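Local coordinates for protein dual oxidase maturation factor 1 (Homo sapiens, PDB 7D3F) that probably supports the maturation of the dual oxidase DUOX1 and its transport from the endoplasmic reticulum to the plasma membrane, at residues 108-113 with 155-160; 97-102 with 236-241; 128-131 with 137-140. All coordinates share one frame; numbering follows the deposited sequence.

Contact 1 of 3, residues 108-113 with 155-160; sequences VNITLT and LYLAEK. With NAG (2-acetamido-2-deoxy-beta-D-glucopyranose), chain E.
I110 reaches from strand 107-114 onto L157 and A158 of helix 152-160. Its CG1 lies anti to the carbonyl carbon (chi1 -54°), and the chain then runs on nearly straight, which carries CD1 to the helix. There CD1 lies 3.6 Å from L157 CB. The same methyl lies 3.8 Å from A158 CB, so the end of I110 rests beside both residues. CD1 also lies against the helix backbone, 3.3 Å from A158 N. The other branch of I110 is used too: CG2 sits 3.7 Å from L157 CD1. The side chains of I110 and L157 cross obliquely.

N109, the residue before I110 on the strand, carries the N-linked glycan. Its ND2 is bonded to NAG C1 at 1.4 Å and is also hydrogen-bonded to N127 OD1. The sugar itself is hydrogen-bonded to N127 O and D21 OD2. On the helix, K160 forms a salt bridge with an acidic side chain of another protein chain, and E159 is hydrogen-bonded to the backbone of that chain.

The side-chain contact is apolar. It packs I110 of the sheet on the helix without polar bonds, while the side-chain polar groups of N109, Y156, E159 and K160 bond elsewhere.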
loop_
_atom_site.group_PDB
_atom_site.type_symbol
_atom_site.label_atom_id
_atom_site.label_comp_id
_atom_site.label_asym_id
_atom_site.label_seq_id
_atom_site.Cartn_x
_atom_site.Cartn_y
_atom_site.Cartn_z
ATOM N N VAL B 108 -22.918 8.166 -3.559
ATOM C CA VAL B 108 -24.175 8.259 -4.290
ATOM C C VAL B 108 -23.873 8.408 -5.775
ATOM O O VAL B 108 -22.997 9.191 -6.164
ATOM C CB VAL B 108 -25.045 9.428 -3.781
ATOM C CG1 VAL B 108 -24.268 10.740 -3.803
ATOM C CG2 VAL B 108 -26.322 9.539 -4.595
ATOM N N ASN B 109 -24.587 7.648 -6.601
ATOM C CA ASN B 109 -24.506 7.742 -8.053
ATOM C C ASN B 109 -25.765 8.426 -8.567
ATOM O O ASN B 109 -26.882 7.954 -8.326
ATOM C CB ASN B 109 -24.338 6.359 -8.684
ATOM C CG ASN B 109 -22.881 5.953 -8.825
ATOM O OD1 ASN B 109 -22.190 5.721 -7.834
ATOM N ND2 ASN B 109 -22.412 5.859 -10.066
ATOM N N ILE B 110 -25.581 9.534 -9.274
ATOM C CA ILE B 110 -26.672 10.312 -9.847
ATOM C C ILE B 110 -26.689 10.051 -11.344
ATOM O O ILE B 110 -25.690 10.294 -12.035
ATOM C CB ILE B 110 -26.517 11.809 -9.545
ATOM C CG1 ILE B 110 -26.370 12.031 -8.040
ATOM C CG2 ILE B 110 -27.702 12.587 -10.095
ATOM C CD1 ILE B 110 -25.925 13.422 -7.674
ATOM N N THR B 111 -27.812 9.552 -11.846
ATOM C CA THR B 111 -27.969 9.227 -13.255
ATOM C C THR B 111 -28.949 10.196 -13.900
ATOM O O THR B 111 -30.005 10.495 -13.338
ATOM C CB THR B 111 -28.461 7.789 -13.442
ATOM O OG1 THR B 111 -29.763 7.645 -12.860
ATOM C CG2 THR B 111 -27.505 6.807 -12.781
ATOM N N LEU B 112 -28.585 10.688 -15.080
ATOM C CA LEU B 112 -29.426 11.586 -15.867
ATOM C C LEU B 112 -29.425 11.044 -17.292
ATOM O O LEU B 112 -28.458 11.246 -18.033
ATOM C CB LEU B 112 -28.912 13.022 -15.812
ATOM C CG LEU B 112 -29.639 14.051 -16.679
ATOM C CD1 LEU B 112 -31.047 14.297 -16.168
ATOM C CD2 LEU B 112 -28.851 15.349 -16.741
ATOM N N THR B 113 -30.489 10.338 -17.665
ATOM C CA THR B 113 -30.584 9.697 -18.972
ATOM C C THR B 113 -31.657 10.406 -19.783
ATOM O O THR B 113 -32.839 10.361 -19.429
ATOM C CB THR B 113 -30.902 8.210 -18.831
ATOM O OG1 THR B 113 -29.883 7.571 -18.053
ATOM C CG2 THR B 113 -30.973 7.557 -20.201
ATOM N N LEU B 155 -26.135 18.427 -10.424
ATOM C CA LEU B 155 -25.635 19.336 -9.398
ATOM C C LEU B 155 -26.632 19.482 -8.257
ATOM O O LEU B 155 -26.242 19.552 -7.088
ATOM C CB LEU B 155 -25.318 20.701 -10.009
ATOM C CG LEU B 155 -24.151 20.754 -10.993
ATOM C CD1 LEU B 155 -23.939 22.176 -11.485
ATOM C CD2 LEU B 155 -22.886 20.210 -10.349
ATOM N N TYR B 156 -27.925 19.537 -8.580
ATOM C CA TYR B 156 -28.954 19.656 -7.552
ATOM C C TYR B 156 -28.960 18.439 -6.634
ATOM O O TYR B 156 -28.942 18.571 -5.402
ATOM C CB TYR B 156 -30.315 19.852 -8.223
ATOM C CG TYR B 156 -31.514 19.628 -7.331
ATOM C CD1 TYR B 156 -32.227 18.437 -7.383
ATOM C CD2 TYR B 156 -31.945 20.613 -6.454
ATOM C CE1 TYR B 156 -33.328 18.228 -6.577
ATOM C CE2 TYR B 156 -33.046 20.412 -5.644
ATOM C CZ TYR B 156 -33.734 19.218 -5.710
ATOM O OH TYR B 156 -34.832 19.012 -4.906
ATOM N N LEU B 157 -28.965 17.239 -7.219
ATOM C CA LEU B 157 -28.973 16.032 -6.399
ATOM C C LEU B 157 -27.670 15.860 -5.627
ATOM O O LEU B 157 -27.676 15.288 -4.531
ATOM C CB LEU B 157 -29.255 14.805 -7.265
ATOM C CG LEU B 157 -30.722 14.609 -7.655
ATOM C CD1 LEU B 157 -30.908 13.316 -8.430
ATOM C CD2 LEU B 157 -31.609 14.627 -6.419
ATOM N N ALA B 158 -26.549 16.340 -6.172
ATOM C CA ALA B 158 -25.288 16.268 -5.442
ATOM C C ALA B 158 -25.268 17.244 -4.273
ATOM O O ALA B 158 -24.790 16.908 -3.183
ATOM C CB ALA B 158 -24.117 16.536 -6.387
ATOM N N GLU B 159 -25.780 18.459 -4.482
ATOM C CA GLU B 159 -25.851 19.440 -3.406
ATOM C C GLU B 159 -26.828 19.004 -2.326
ATOM O O GLU B 159 -26.686 19.403 -1.164
ATOM C CB GLU B 159 -26.247 20.804 -3.972
ATOM C CG GLU B 159 -25.919 21.990 -3.077
ATOM C CD GLU B 159 -27.103 22.447 -2.250
ATOM O OE1 GLU B 159 -27.065 22.286 -1.011
ATOM O OE2 GLU B 159 -28.075 22.965 -2.840
ATOM N N LYS B 160 -27.826 18.194 -2.689
ATOM C CA LYS B 160 -28.731 17.647 -1.682
ATOM C C LYS B 160 -27.996 16.780 -0.666
ATOM O O LYS B 160 -28.439 16.665 0.483
ATOM C CB LYS B 160 -29.841 16.845 -2.359
ATOM C CG LYS B 160 -30.978 17.695 -2.891
ATOM C CD LYS B 160 -31.804 18.271 -1.752
ATOM C CE LYS B 160 -33.007 19.034 -2.274
ATOM N NZ LYS B 160 -33.944 19.413 -1.181
HETATM C C1 NAG E . -21.048 5.487 -10.350
HETATM C C2 NAG E . -20.971 4.168 -11.122
HETATM C C3 NAG E . -19.521 3.840 -11.476
HETATM C C4 NAG E . -18.857 5.013 -12.186
HETATM C C5 NAG E . -19.018 6.282 -11.353
HETATM C C6 NAG E . -18.484 7.525 -12.027
HETATM C C7 NAG E . -22.574 2.333 -10.809
HETATM C C8 NAG E . -23.058 1.258 -9.883
HETATM N N2 NAG E . -21.565 3.085 -10.354
HETATM O O3 NAG E . -19.486 2.685 -12.307
HETATM O O4 NAG E . -17.474 4.728 -12.371
HETATM O O5 NAG E . -20.409 6.520 -11.100
HETATM O O6 NAG E . -19.180 7.800 -13.235
HETATM O O7 NAG E . -23.071 2.511 -11.915
#

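Contact 2 of 3, residues 97-102 with 236-241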
loop_
_atom_site.group_PDB
_atom_site.type_symbol
_atom_site.label_atom_id
_atom_site.label_comp_id
_atom_site.label_asym_id
_atom_site.label_seq_id
_atom_site.Cartn_x
_atom_site.Cartn_y
_atom_site.Cartn_z
ATOM N N ALA B 97 -35.975 13.929 -19.327
ATOM C CA ALA B 97 -35.023 12.888 -18.975
ATOM C C ALA B 97 -35.488 12.142 -17.734
ATOM O O ALA B 97 -36.292 12.642 -16.942
ATOM C CB ALA B 97 -33.622 13.468 -18.746
ATOM N N ASP B 98 -34.960 10.930 -17.581
ATOM C CA ASP B 98 -35.096 10.168 -16.351
ATOM C C ASP B 98 -33.935 10.524 -15.431
ATOM O O ASP B 98 -32.764 10.362 -15.800
ATOM C CB ASP B 98 -35.120 8.665 -16.624
ATOM C CG ASP B 98 -36.257 8.252 -17.534
ATOM O OD1 ASP B 98 -35.994 7.549 -18.531
ATOM O OD2 ASP B 98 -37.413 8.636 -17.257
ATOM N N ILE B 99 -34.267 11.018 -14.244
ATOM C CA ILE B 99 -33.298 11.358 -13.213
ATOM C C ILE B 99 -33.405 10.313 -12.114
ATOM O O ILE B 99 -34.496 10.072 -11.579
ATOM C CB ILE B 99 -33.534 12.774 -12.664
ATOM C CG1 ILE B 99 -33.745 13.750 -13.821
ATOM C CG2 ILE B 99 -32.360 13.211 -11.805
ATOM C CD1 ILE B 99 -34.022 15.167 -13.389
ATOM N N GLY B 100 -32.281 9.688 -11.791
ATOM C CA GLY B 100 -32.262 8.610 -10.828
ATOM C C GLY B 100 -31.179 8.807 -9.790
ATOM O O GLY B 100 -30.095 9.318 -10.072
ATOM N N LEU B 101 -31.496 8.384 -8.573
ATOM C CA LEU B 101 -30.589 8.435 -7.439
ATOM C C LEU B 101 -30.290 7.009 -7.006
ATOM O O LEU B 101 -31.211 6.195 -6.867
ATOM C CB LEU B 101 -31.209 9.228 -6.287
ATOM C CG LEU B 101 -30.283 9.835 -5.236
ATOM C CD1 LEU B 101 -29.431 10.930 -5.853
ATOM C CD2 LEU B 101 -31.108 10.377 -4.083
ATOM N N GLN B 102 -29.008 6.704 -6.800
ATOM C CA GLN B 102 -28.557 5.372 -6.403
ATOM C C GLN B 102 -27.580 5.555 -5.246
ATOM O O GLN B 102 -26.377 5.718 -5.458
ATOM C CB GLN B 102 -27.914 4.641 -7.579
ATOM C CG GLN B 102 -28.895 4.124 -8.617
ATOM C CD GLN B 102 -28.201 3.390 -9.749
ATOM O OE1 GLN B 102 -27.220 3.878 -10.309
ATOM N NE2 GLN B 102 -28.704 2.208 -10.084
ATOM N N LEU B 236 -37.030 15.921 -2.378
ATOM C CA LEU B 236 -36.301 16.047 -3.632
ATOM C C LEU B 236 -37.314 16.382 -4.719
ATOM O O LEU B 236 -38.115 15.529 -5.108
ATOM C CB LEU B 236 -35.552 14.757 -3.962
ATOM C CG LEU B 236 -34.651 14.162 -2.879
ATOM C CD1 LEU B 236 -34.128 12.802 -3.313
ATOM C CD2 LEU B 236 -33.502 15.100 -2.561
ATOM N N HIS B 237 -37.292 17.623 -5.197
ATOM C CA HIS B 237 -38.228 18.082 -6.216
ATOM C C HIS B 237 -37.454 18.499 -7.455
ATOM O O HIS B 237 -36.642 19.428 -7.401
ATOM C CB HIS B 237 -39.083 19.239 -5.700
ATOM C CG HIS B 237 -40.156 18.817 -4.745
ATOM N ND1 HIS B 237 -39.892 18.439 -3.446
ATOM C CD2 HIS B 237 -41.496 18.706 -4.904
ATOM C CE1 HIS B 237 -41.023 18.119 -2.844
ATOM N NE2 HIS B 237 -42.012 18.273 -3.707
ATOM N N LEU B 238 -37.708 17.814 -8.566
ATOM C CA LEU B 238 -37.104 18.140 -9.849
ATOM C C LEU B 238 -38.213 18.422 -10.851
ATOM O O LEU B 238 -39.139 17.614 -11.002
ATOM C CB LEU B 238 -36.200 17.006 -10.342
ATOM C CG LEU B 238 -35.131 16.542 -9.349
ATOM C CD1 LEU B 238 -35.547 15.241 -8.674
ATOM C CD2 LEU B 238 -33.773 16.398 -10.019
ATOM N N GLY B 239 -38.121 19.564 -11.521
ATOM C CA GLY B 239 -39.159 19.950 -12.461
ATOM C C GLY B 239 -40.495 20.057 -11.756
ATOM O O GLY B 239 -40.663 20.822 -10.799
ATOM N N ALA B 240 -41.465 19.276 -12.227
ATOM C CA ALA B 240 -42.789 19.213 -11.626
ATOM C C ALA B 240 -43.052 17.864 -10.964
ATOM O O ALA B 240 -44.203 17.433 -10.860
ATOM C CB ALA B 240 -43.864 19.512 -12.670
ATOM N N SER B 241 -41.999 17.184 -10.510
ATOM C CA SER B 241 -42.151 15.873 -9.899
ATOM C C SER B 241 -41.238 15.759 -8.685
ATOM O O SER B 241 -40.342 16.582 -8.468
ATOM C CB SER B 241 -41.861 14.748 -10.899
ATOM O OG SER B 241 -42.806 14.748 -11.955
#
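L238, the leucine that meets I99, is paired with S241 by two backbone hydrogen bonds. L238 N donates to S241 O at 2.9 Å, and S241 N donates to L238 O at 2.9 Å. These bonds close a type II' beta turn, with G239 in the position of positive phi (59°).

The hairpin presents two leucines to strand 94-103. I99 and L238 approach tip to tip, with I99 CD1 3.6 Å from L238 CD2. I99 CG2 is 3.9 Å from the same methyl, so CD2 of L238 touches both branches of the isoleucine. L101 and L236 meet differently: their side chains cross at about a right angle, and L101 CD2 is 3.9 Å from L236 CD1. H237, between the two leucines, stacks its ring on an aromatic side chain of another protein chain.

Strands 77-86 and 241-247 lie between these two strands in the antiparallel sheet. Side chains meeting across two intervening strands imply a strongly curved sheet. Helix 152-160 lines the same apolar region: L157 packs on I99, Y156 on L238 and K160 on L236.

Contact 3 of 3, residues 128-131 with 137-140. With MAN (alpha-D-mannopyranose), chain C; NAG (2-acetamido-2-deoxy-beta-D-glucopyranose), chain E.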
loop_
_atom_site.group_PDB
_atom_site.type_symbol
_atom_site.label_atom_id
_atom_site.label_comp_id
_atom_site.label_asym_id
_atom_site.label_seq_id
_atom_site.Cartn_x
_atom_site.Cartn_y
_atom_site.Cartn_z
ATOM N N GLU B 128 -22.861 10.058 -12.644
ATOM C CA GLU B 128 -21.820 10.669 -11.833
ATOM C C GLU B 128 -21.783 10.030 -10.452
ATOM O O GLU B 128 -22.792 9.530 -9.954
ATOM C CB GLU B 128 -22.048 12.176 -11.697
ATOM C CG GLU B 128 -22.190 12.912 -13.017
ATOM C CD GLU B 128 -20.878 13.037 -13.767
ATOM O OE1 GLU B 128 -19.815 12.752 -13.176
ATOM O OE2 GLU B 128 -20.913 13.425 -14.953
ATOM N N GLU B 129 -20.606 10.055 -9.835
ATOM C CA GLU B 129 -20.410 9.499 -8.505
ATOM C C GLU B 129 -19.896 10.575 -7.562
ATOM O O GLU B 129 -19.007 11.356 -7.919
ATOM C CB GLU B 129 -19.430 8.324 -8.533
ATOM C CG GLU B 129 -19.164 7.695 -7.176
ATOM C CD GLU B 129 -18.279 6.468 -7.267
ATOM O OE1 GLU B 129 -18.626 5.436 -6.655
ATOM O OE2 GLU B 129 -17.242 6.534 -7.959
ATOM N N PHE B 130 -20.459 10.609 -6.358
ATOM C CA PHE B 130 -20.015 11.508 -5.298
ATOM C C PHE B 130 -19.839 10.668 -4.041
ATOM O O PHE B 130 -20.821 10.162 -3.489
ATOM C CB PHE B 130 -21.017 12.640 -5.077
ATOM C CG PHE B 130 -21.218 13.512 -6.282
ATOM C CD1 PHE B 130 -22.165 13.189 -7.239
ATOM C CD2 PHE B 130 -20.458 14.656 -6.458
ATOM C CE1 PHE B 130 -22.351 13.989 -8.350
ATOM C CE2 PHE B 130 -20.640 15.460 -7.564
ATOM C CZ PHE B 130 -21.587 15.127 -8.513
ATOM N N THR B 131 -18.596 10.506 -3.603
ATOM C CA THR B 131 -18.262 9.586 -2.526
ATOM C C THR B 131 -18.070 10.334 -1.213
ATOM O O THR B 131 -17.429 11.388 -1.171
ATOM C CB THR B 131 -16.992 8.797 -2.857
ATOM O OG1 THR B 131 -15.920 9.706 -3.137
ATOM C CG2 THR B 131 -17.221 7.900 -4.062
ATOM N N ASN B 137 -13.437 13.876 0.778
ATOM C CA ASN B 137 -14.170 15.088 1.123
ATOM C C ASN B 137 -15.309 15.264 0.126
ATOM O O ASN B 137 -15.072 15.527 -1.057
ATOM C CB ASN B 137 -13.243 16.302 1.124
ATOM C CG ASN B 137 -13.777 17.446 1.966
ATOM O OD1 ASN B 137 -14.437 18.353 1.458
ATOM N ND2 ASN B 137 -13.494 17.406 3.263
ATOM N N TYR B 138 -16.548 15.110 0.605
ATOM C CA TYR B 138 -17.702 15.258 -0.276
ATOM C C TYR B 138 -17.827 16.687 -0.790
ATOM O O TYR B 138 -18.188 16.907 -1.952
ATOM C CB TYR B 138 -18.982 14.838 0.448
ATOM C CG TYR B 138 -20.180 14.704 -0.468
ATOM C CD1 TYR B 138 -20.552 13.468 -0.976
ATOM C CD2 TYR B 138 -20.934 15.814 -0.830
ATOM C CE1 TYR B 138 -21.641 13.338 -1.812
ATOM C CE2 TYR B 138 -22.023 15.695 -1.670
ATOM C CZ TYR B 138 -22.372 14.456 -2.158
ATOM O OH TYR B 138 -23.457 14.333 -2.995
ATOM N N ALA B 139 -17.552 17.670 0.071
ATOM C CA ALA B 139 -17.646 19.066 -0.344
ATOM C C ALA B 139 -16.650 19.380 -1.454
ATOM O O ALA B 139 -16.971 20.110 -2.398
ATOM C CB ALA B 139 -17.425 19.984 0.858
ATOM N N GLU B 140 -15.436 18.834 -1.357
ATOM C CA GLU B 140 -14.447 19.034 -2.411
ATOM C C GLU B 140 -14.915 18.432 -3.730
ATOM O O GLU B 140 -14.750 19.042 -4.792
ATOM C CB GLU B 140 -13.106 18.433 -1.992
ATOM C CG GLU B 140 -12.052 18.454 -3.086
ATOM C CD GLU B 140 -10.804 17.680 -2.708
ATOM O OE1 GLU B 140 -10.613 17.409 -1.504
ATOM O OE2 GLU B 140 -10.020 17.336 -3.616
HETATM C C1 MAN C . -18.748 10.162 -19.333
HETATM C C2 MAN C . -18.857 11.636 -19.739
HETATM C C3 MAN C . -18.393 12.496 -18.577
HETATM C C4 MAN C . -19.225 12.184 -17.329
HETATM C C5 MAN C . -19.141 10.683 -17.002
HETATM C C6 MAN C . -20.068 10.276 -15.880
HETATM O O2 MAN C . -20.224 11.985 -19.935
HETATM O O3 MAN C . -18.467 13.885 -18.880
HETATM O O4 MAN C . -18.740 12.930 -16.224
HETATM O O5 MAN C . -19.509 9.906 -18.171
HETATM O O6 MAN C . -21.408 10.384 -16.348
HETATM C C1 NAG E . -21.048 5.487 -10.350
HETATM C C2 NAG E . -20.971 4.168 -11.122
HETATM C C3 NAG E . -19.521 3.840 -11.476
HETATM C C4 NAG E . -18.857 5.013 -12.186
HETATM C C5 NAG E . -19.018 6.282 -11.353
HETATM C C6 NAG E . -18.484 7.525 -12.027
HETATM C C7 NAG E . -22.574 2.333 -10.809
HETATM C C8 NAG E . -23.058 1.258 -9.883
HETATM N N2 NAG E . -21.565 3.085 -10.354
HETATM O O3 NAG E . -19.486 2.685 -12.307
HETATM O O4 NAG E . -17.474 4.728 -12.371
HETATM O O5 NAG E . -20.409 6.520 -11.100
HETATM O O6 NAG E . -19.180 7.800 -13.235
HETATM O O7 NAG E . -23.071 2.511 -11.915
#
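F130 and T131 meet Y138 near the end of a strand whose run here starts at E128. E128 itself faces a mannose: its OE2 accepts a hydrogen bond from MAN O4 at 2.6 Å. The side chain bends at chi2 (-72°) to bring the carboxylate there. E129 follows, and its CB lies 3.3 Å from NAG O5, so the first sugar of the N109 glycan rests along this part of the strand.

F130 makes the main contact with the helix through its CB, which is 3.4 Å from Y138 CE1. The hydroxyl of Y138 is also near, with OH 3.6 Å from F130 CB. The phenyl ring turns from Y138 toward V154 and A158. T131 adds its backbone: its O lies 3.8 Å from Y138 CD1. Its OG1 is hydrogen-bonded to E141 OE1.

Y138 has CG anti to the backbone N (chi1 -169°), and this brings the phenol ring over to F130 CB. Its OH is hydrogen-bonded to A158 O, which ties this helix start to helix 152-160. N137 is the N-cap: its OD1 accepts from E140 N at 3.0 Å, the donor approaching in the plane of the side-chain carbonyl, at one of its lone pairs.

Strand 122-131 thus leads through a short loop into helix 138-148. F130 and Y138 both meet V108 of the neighbouring strand 107-114 and A158 of helix 152-160.

Overall arrangement
All three contacts lie in the predicted extracellular part, on one antiparallel sheet where strands 94-103, 107-114 and 122-131 are neighbours. Centres of contacts 1 and 2 are about 9 Å apart; Y156 meets H237 and T111 meets G100. Those of contacts 1 and 3 are about 10 Å apart, joined by backbone pairing of I110 with E128 and V108 with F130. Contacts 2 and 3, about 19 Å between centres, do not touch. Along the chain, contact 3 falls within contact 1, and contact 1 within contact 2. Helix 152-160 packs on the sheet through I110 and I99. The N109 glycan lies at contacts 1 and 3, another NAG at S241. Another protein chain borders contacts 1 and 2.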